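Local atomic coordinates of 1,3-alpha-isomaltosidase (Kribbella flavida DSM 17836, PDB entry 5X3I), a protein that hydrolyses the alpha-1,3-glucosidic linkages of the cyclic tetrasaccharide cyclobis-(1-6)-alpha-nigerosyl inside the cell, releasing isomaltose. Residues 176-181 with 268-273. The protein carries 1 engineered substitution. Numbering follows the deposited sequence.
Sequences FRLQLQ and VDLAIY
Phe176 and Leu178 meet Val268 and Leu270 in a buried apolar contact between two beta-sheets packed face to face. Strand 176-179 belongs to an antiparallel sheet, and strand 268-273 to a mixed one. The two strands run nearly parallel, at 12°. Their axes come no closer than 11.8 Å. The Phe176 ring reaches both partners through the carbons either side of CZ. Phe176 CE1 lies 4.0 Å from Val268 CG1. Phe176 CE2 is 4.0 Å from Leu270 CD2. Both methyls approach the ring obliquely. This layering is that of a beta-sandwich, consistent with the galactose mutarotase-like N-terminal domain of family 31 glycoside hydrolases. Leu270 holds its CG anti to the backbone N (chi1 178°), which extends the side chain from its strand toward the other sheet, where CD2 reaches two partners. Besides the ring, Leu270 CD2 lies 4.0 Å from Leu178 CD2. There the two leucine side chains pass each other in opposite directions. Val159 of the neighbouring strand 159-167 touches both leucines. Phe239, on strand 237-241 of the mixed sheet, also packs on Leu178.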
# COMPACT_ATOMS: atom_id res chain seq x y z
N PHE A 176 -0.01 -15.63 -21.36
CA PHE A 176 -0.79 -15.37 -22.56
C PHE A 176 -0.70 -13.92 -22.98
O PHE A 176 -0.11 -13.09 -22.30
CB PHE A 176 -2.25 -15.77 -22.34
CG PHE A 176 -2.94 -15.01 -21.23
CD1 PHE A 176 -2.90 -15.47 -19.93
CD2 PHE A 176 -3.64 -13.84 -21.50
CE1 PHE A 176 -3.53 -14.78 -18.90
CE2 PHE A 176 -4.27 -13.15 -20.48
CZ PHE A 176 -4.21 -13.62 -19.18
N ARG A 177 -1.33 -13.61 -24.11
CA ARG A 177 -1.23 -12.28 -24.69
C ARG A 177 -2.62 -11.72 -24.95
O ARG A 177 -3.49 -12.41 -25.46
CB ARG A 177 -0.43 -12.31 -26.00
CG ARG A 177 1.08 -12.37 -25.85
CD ARG A 177 1.56 -13.78 -25.62
NE ARG A 177 3.02 -13.88 -25.59
CZ ARG A 177 3.68 -14.98 -25.24
NH1 ARG A 177 5.00 -14.98 -25.24
NH2 ARG A 177 3.02 -16.07 -24.88
N LEU A 178 -2.82 -10.47 -24.56
CA LEU A 178 -4.05 -9.77 -24.89
C LEU A 178 -3.77 -8.82 -26.04
O LEU A 178 -2.79 -8.09 -26.00
CB LEU A 178 -4.60 -9.01 -23.68
CG LEU A 178 -5.06 -9.84 -22.49
CD1 LEU A 178 -5.43 -8.94 -21.33
CD2 LEU A 178 -6.25 -10.71 -22.87
N GLN A 179 -4.63 -8.84 -27.04
CA GLN A 179 -4.44 -8.02 -28.22
C GLN A 179 -4.76 -6.55 -27.97
O GLN A 179 -5.84 -6.21 -27.50
CB GLN A 179 -5.30 -8.54 -29.37
CG GLN A 179 -4.51 -8.91 -30.62
CD GLN A 179 -3.67 -10.16 -30.42
OE1 GLN A 179 -4.10 -11.12 -29.79
NE2 GLN A 179 -2.45 -10.14 -30.95
N LEU A 180 -3.82 -5.69 -28.31
CA LEU A 180 -3.97 -4.24 -28.17
C LEU A 180 -4.07 -3.59 -29.54
O LEU A 180 -3.56 -4.12 -30.53
CB LEU A 180 -2.79 -3.64 -27.41
CG LEU A 180 -2.46 -4.26 -26.05
CD1 LEU A 180 -1.33 -3.50 -25.39
CD2 LEU A 180 -3.69 -4.31 -25.17
N GLN A 181 -4.74 -2.44 -29.60
CA GLN A 181 -4.83 -1.70 -30.84
C GLN A 181 -4.02 -0.42 -30.71
O GLN A 181 -3.48 -0.13 -29.64
CB GLN A 181 -6.29 -1.38 -31.17
CG GLN A 181 -7.16 -2.62 -31.35
CD GLN A 181 -8.64 -2.30 -31.40
OE1 GLN A 181 -9.14 -1.45 -30.67
NE2 GLN A 181 -9.36 -3.00 -32.28
N VAL A 268 -6.45 -20.53 -15.64
CA VAL A 268 -6.49 -19.10 -15.44
C VAL A 268 -7.87 -18.57 -15.83
O VAL A 268 -8.28 -18.67 -16.98
CB VAL A 268 -5.41 -18.36 -16.24
CG1 VAL A 268 -5.61 -16.87 -16.14
CG2 VAL A 268 -4.03 -18.74 -15.74
N ASP A 269 -8.59 -18.06 -14.84
CA ASP A 269 -9.90 -17.47 -15.08
C ASP A 269 -9.76 -15.98 -15.31
O ASP A 269 -9.30 -15.25 -14.43
CB ASP A 269 -10.85 -17.74 -13.91
CG ASP A 269 -11.28 -19.19 -13.82
OD1 ASP A 269 -10.81 -19.90 -12.90
OD2 ASP A 269 -12.09 -19.63 -14.67
N LEU A 270 -10.16 -15.54 -16.49
CA LEU A 270 -9.97 -14.16 -16.89
C LEU A 270 -11.31 -13.50 -17.16
O LEU A 270 -12.09 -13.98 -17.98
CB LEU A 270 -9.08 -14.09 -18.13
CG LEU A 270 -8.82 -12.71 -18.73
CD1 LEU A 270 -7.88 -11.91 -17.86
CD2 LEU A 270 -8.28 -12.82 -20.16
N ALA A 271 -11.60 -12.40 -16.45
CA ALA A 271 -12.83 -11.67 -16.67
C ALA A 271 -12.59 -10.53 -17.64
O ALA A 271 -11.58 -9.83 -17.55
CB ALA A 271 -13.40 -11.13 -15.34
N ILE A 272 -13.49 -10.38 -18.60
CA ILE A 272 -13.44 -9.28 -19.55
C ILE A 272 -14.63 -8.36 -19.33
O ILE A 272 -15.76 -8.83 -19.24
CB ILE A 272 -13.44 -9.78 -21.00
CG1 ILE A 272 -12.24 -10.70 -21.25
CG2 ILE A 272 -13.41 -8.61 -21.97
CD1 ILE A 272 -10.92 -10.00 -21.09
N TYR A 273 -14.39 -7.06 -19.24
CA TYR A 273 -15.49 -6.11 -19.06
C TYR A 273 -15.54 -5.17 -20.25
O TYR A 273 -14.51 -4.68 -20.69
CB TYR A 273 -15.33 -5.30 -17.76
CG TYR A 273 -14.95 -6.13 -16.55
CD1 TYR A 273 -15.87 -6.98 -15.96
CD2 TYR A 273 -13.69 -6.05 -16.01
CE1 TYR A 273 -15.53 -7.72 -14.85
CE2 TYR A 273 -13.34 -6.79 -14.90
CZ TYR A 273 -14.26 -7.63 -14.33
OH TYR A 273 -13.92 -8.38 -13.24